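PDB 2ZF9: ScaE cell-surface anchored scaffoldin protein from Ruminococcus flavefaciens, which carries a cohesin module that probably binds dockerins and so anchors cellulosomal components to the bacterial cell surface. Local coordinates for residues V30-K39 against V51-A60. Sequence-based numbering, arbitrary orientation.
Sequences VKPTLSITKK and VTMELSVEGA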
loop_
_atom_site.group_PDB
_atom_site.type_symbol
_atom_site.label_atom_id
_atom_site.label_comp_id
_atom_site.label_asym_id
_atom_site.label_seq_id
_atom_site.Cartn_x
_atom_site.Cartn_y
_atom_site.Cartn_z
ATOM N N VAL A 30 -17.522 -7.691 -0.149
ATOM C CA VAL A 30 -16.194 -7.618 -0.786
ATOM C C VAL A 30 -15.175 -7.344 0.331
ATOM O O VAL A 30 -15.358 -6.416 1.140
ATOM C CB VAL A 30 -16.103 -6.524 -1.864
ATOM C CG1 VAL A 30 -14.715 -6.544 -2.544
ATOM C CG2 VAL A 30 -17.194 -6.688 -2.907
ATOM N N LYS A 31 -14.167 -8.202 0.425
ATOM C CA LYS A 31 -13.167 -8.088 1.499
ATOM C C LYS A 31 -11.781 -8.033 0.863
ATOM O O LYS A 31 -11.114 -9.083 0.692
ATOM C CB LYS A 31 -13.258 -9.283 2.483
ATOM C CG LYS A 31 -14.504 -9.245 3.428
ATOM C CD LYS A 31 -14.444 -10.414 4.428
ATOM C CE LYS A 31 -15.599 -10.335 5.440
ATOM N NZ LYS A 31 -16.888 -10.668 4.746
ATOM N N PRO A 32 -11.356 -6.821 0.456
ATOM C CA PRO A 32 -10.019 -6.681 -0.128
ATOM C C PRO A 32 -8.859 -6.936 0.828
ATOM O O PRO A 32 -8.965 -6.728 2.038
ATOM C CB PRO A 32 -9.987 -5.228 -0.623
ATOM C CG PRO A 32 -11.478 -4.764 -0.665
ATOM C CD PRO A 32 -12.101 -5.548 0.497
ATOM N N THR A 33 -7.756 -7.439 0.294
ATOM C CA THR A 33 -6.525 -7.458 1.047
ATOM C C THR A 33 -5.550 -6.604 0.290
ATOM O O THR A 33 -5.297 -6.873 -0.887
ATOM C CB THR A 33 -5.929 -8.879 1.172
ATOM O OG1 THR A 33 -6.887 -9.728 1.821
ATOM C CG2 THR A 33 -4.659 -8.855 2.000
ATOM N N LEU A 34 -4.974 -5.611 0.972
ATOM C CA LEU A 34 -3.867 -4.863 0.397
ATOM C C LEU A 34 -2.622 -5.373 1.067
ATOM O O LEU A 34 -2.585 -5.475 2.307
ATOM C CB LEU A 34 -4.010 -3.371 0.688
ATOM C CG LEU A 34 -5.250 -2.689 0.140
ATOM C CD1 LEU A 34 -5.145 -1.184 0.421
ATOM C CD2 LEU A 34 -5.368 -2.981 -1.346
ATOM N N SER A 35 -1.603 -5.696 0.272
ATOM C CA SER A 35 -0.374 -6.230 0.860
ATOM C C SER A 35 0.853 -5.570 0.255
ATOM O O SER A 35 0.863 -5.206 -0.938
ATOM C CB SER A 35 -0.313 -7.768 0.717
ATOM O OG SER A 35 -0.365 -8.146 -0.632
ATOM N N ILE A 36 1.881 -5.400 1.082
ATOM C CA ILE A 36 3.172 -4.858 0.618
ATOM C C ILE A 36 4.201 -5.968 0.725
ATOM O O ILE A 36 4.151 -6.787 1.656
ATOM C CB ILE A 36 3.582 -3.645 1.434
ATOM C CG1 ILE A 36 2.598 -2.481 1.154
ATOM C CG2 ILE A 36 5.080 -3.255 1.186
ATOM C CD1 ILE A 36 2.818 -1.271 2.083
ATOM N N THR A 37 5.113 -5.979 -0.245
ATOM C CA THR A 37 6.218 -6.934 -0.328
ATOM C C THR A 37 6.897 -7.164 1.025
ATOM O O THR A 37 7.214 -6.223 1.742
ATOM C CB THR A 37 7.285 -6.433 -1.357
ATOM O OG1 THR A 37 6.633 -6.062 -2.593
ATOM C CG2 THR A 37 8.334 -7.524 -1.625
ATOM N N LYS A 38 7.137 -8.434 1.335
ATOM C CA LYS A 38 7.982 -8.817 2.478
ATOM C C LYS A 38 9.284 -9.323 1.916
ATOM O O LYS A 38 9.361 -10.461 1.438
ATOM C CB LYS A 38 7.285 -9.896 3.313
ATOM C CG LYS A 38 6.063 -9.363 4.020
ATOM C CD LYS A 38 5.255 -10.491 4.611
ATOM C CE LYS A 38 4.050 -9.940 5.342
ATOM N NZ LYS A 38 3.331 -10.997 6.119
ATOM N N LYS A 39 10.296 -8.454 1.931
ATOM C CA LYS A 39 11.526 -8.732 1.223
ATOM C C LYS A 39 12.631 -9.093 2.206
ATOM O O LYS A 39 12.875 -8.349 3.162
ATOM C CB LYS A 39 11.944 -7.511 0.384
ATOM C CG LYS A 39 13.195 -7.710 -0.469
ATOM C CD LYS A 39 12.946 -8.695 -1.627
ATOM C CE LYS A 39 12.560 -8.003 -2.909
ATOM N NZ LYS A 39 13.249 -8.710 -4.036
ATOM N N VAL A 51 15.620 -1.509 -3.636
ATOM C CA VAL A 51 14.716 -2.641 -3.604
ATOM C C VAL A 51 13.379 -2.250 -4.253
ATOM O O VAL A 51 12.727 -1.287 -3.826
ATOM C CB VAL A 51 14.493 -3.145 -2.129
ATOM C CG1 VAL A 51 13.610 -4.362 -2.126
ATOM C CG2 VAL A 51 15.825 -3.479 -1.443
ATOM N N THR A 52 12.951 -3.027 -5.243
ATOM C CA THR A 52 11.611 -2.871 -5.812
ATOM C C THR A 52 10.549 -3.434 -4.873
ATOM O O THR A 52 10.584 -4.608 -4.509
ATOM C CB THR A 52 11.508 -3.564 -7.178
ATOM O OG1 THR A 52 12.403 -2.902 -8.072
ATOM C CG2 THR A 52 10.054 -3.448 -7.745
HETATM N N MSE A 53 9.619 -2.572 -4.467
HETATM C CA MSE A 53 8.523 -2.952 -3.574
HETATM C C MSE A 53 7.195 -2.825 -4.310
HETATM O O MSE A 53 7.067 -1.991 -5.212
HETATM C CB MSE A 53 8.532 -2.024 -2.350
HETATM C CG MSE A 53 9.868 -2.054 -1.536
HETATM SE SE MSE A 53 10.088 -3.834 -0.685
HETATM C CE MSE A 53 8.806 -3.559 0.820
ATOM N N GLU A 54 6.221 -3.657 -3.934
ATOM C CA GLU A 54 4.885 -3.666 -4.556
ATOM C C GLU A 54 3.764 -3.586 -3.536
ATOM O O GLU A 54 3.772 -4.302 -2.530
ATOM C CB GLU A 54 4.684 -4.943 -5.392
ATOM C CG GLU A 54 5.638 -5.018 -6.594
ATOM C CD GLU A 54 5.665 -6.376 -7.261
ATOM O OE1 GLU A 54 5.422 -7.427 -6.602
ATOM O OE2 GLU A 54 5.923 -6.373 -8.479
ATOM N N LEU A 55 2.796 -2.714 -3.811
ATOM C CA LEU A 55 1.518 -2.749 -3.133
ATOM C C LEU A 55 0.552 -3.506 -4.027
ATOM O O LEU A 55 0.295 -3.101 -5.167
ATOM C CB LEU A 55 0.997 -1.335 -2.831
ATOM C CG LEU A 55 -0.432 -1.152 -2.270
ATOM C CD1 LEU A 55 -0.571 -1.757 -0.897
ATOM C CD2 LEU A 55 -0.752 0.359 -2.169
ATOM N N SER A 56 0.032 -4.622 -3.511
ATOM C CA SER A 56 -0.891 -5.481 -4.276
ATOM C C SER A 56 -2.301 -5.512 -3.709
ATOM O O SER A 56 -2.498 -5.244 -2.519
ATOM C CB SER A 56 -0.335 -6.925 -4.318
ATOM O OG SER A 56 0.892 -6.930 -5.051
ATOM N N VAL A 57 -3.261 -5.863 -4.575
ATOM C CA VAL A 57 -4.687 -5.996 -4.236
ATOM C C VAL A 57 -5.125 -7.431 -4.531
ATOM O O VAL A 57 -4.761 -7.993 -5.557
ATOM C CB VAL A 57 -5.569 -5.072 -5.121
ATOM C CG1 VAL A 57 -7.052 -5.300 -4.825
ATOM C CG2 VAL A 57 -5.236 -3.597 -4.912
ATOM N N GLU A 58 -5.866 -8.033 -3.612
ATOM C CA GLU A 58 -6.435 -9.350 -3.835
ATOM C C GLU A 58 -7.859 -9.289 -3.349
ATOM O O GLU A 58 -8.165 -8.549 -2.398
ATOM C CB GLU A 58 -5.649 -10.389 -3.022
ATOM C CG GLU A 58 -5.800 -11.801 -3.549
ATOM C CD GLU A 58 -5.099 -12.860 -2.663
ATOM O OE1 GLU A 58 -3.897 -12.682 -2.302
ATOM O OE2 GLU A 58 -5.771 -13.872 -2.355
ATOM N N GLY A 59 -8.761 -9.998 -4.027
ATOM C CA GLY A 59 -10.103 -10.160 -3.521
ATOM C C GLY A 59 -11.041 -9.028 -3.873
ATOM O O GLY A 59 -12.139 -8.978 -3.331
ATOM N N ALA A 60 -10.640 -8.131 -4.789
ATOM C CA ALA A 60 -11.482 -6.971 -5.111
ATOM C C ALA A 60 -11.718 -6.758 -6.617
ATOM O O ALA A 60 -12.222 -5.702 -6.996
ATOM C CB ALA A 60 -10.855 -5.715 -4.514
HETATM O O HOH W 1 -13.672 -10.269 -1.673
HETATM O O HOH W 2 -8.943 -10.475 0.009
HETATM O O HOH W 3 5.563 -8.060 -3.846
#
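Val51 lays CG1 against the bent aliphatic chain of Lys39, 3.8 Å from its CG and with CE also near, so the methylenes give the valine an apolar partner. Met53, present as selenomethionine, bends at its second and third torsions, which folds its end back toward the other strand. There SE passes Thr37 CB, and CE meets Ile36 CG2 at 3.8 Å, the two side chains crossing at about a right angle; a long, unbranched, flexible chain can fold over the interruption in strand 33-41. At Glu54 the backbone O accepts from Thr37 N, but the backbone N donates to Thr37 OG1 (2.8 Å) instead of a carbonyl. With OG1 anti to its own carbonyl carbon (chi1 -49°), the threonine hydroxyl takes over the acceptor's role, and a water ties it to Glu54 OE1. Leu55 sends CD1 between Leu34 CB and Ile36 CG1, reaching the latter at 3.8 Å.

The two strands form an antiparallel beta hairpin of the cohesin module, flanked by strand 180-187 beside 33-41 and strand 124-132 beside 50-58. Alternation gives it an apolar face of Leu34, Ile36, Leu55 and Val57 and a polar one of Thr33, Ser35, Ser56 and Glu58.

Ser56 and Ser35 exchange two backbone bonds, the one from Ser56 N to Ser35 O being nearly straight at 173°; small hydroxyl side chains suit this partly exposed face. Val57 lies alongside Leu34, CG2 to CD2 at 3.6 Å, and Phe159 touches both. Glu58 pairs with Thr33 through both backbone groups, while a water links its O to Thr33 OG1 and Lys31 O. Gly59 adopts a positive phi (85°), readily accommodated by glycine, and the carboxylate of Asp123 accepts hydrogen bonds from two backbone N atoms, OD2 from Gly59 and OD1 from Ala60, whose CB lies 4.0 Å from Pro32 CG.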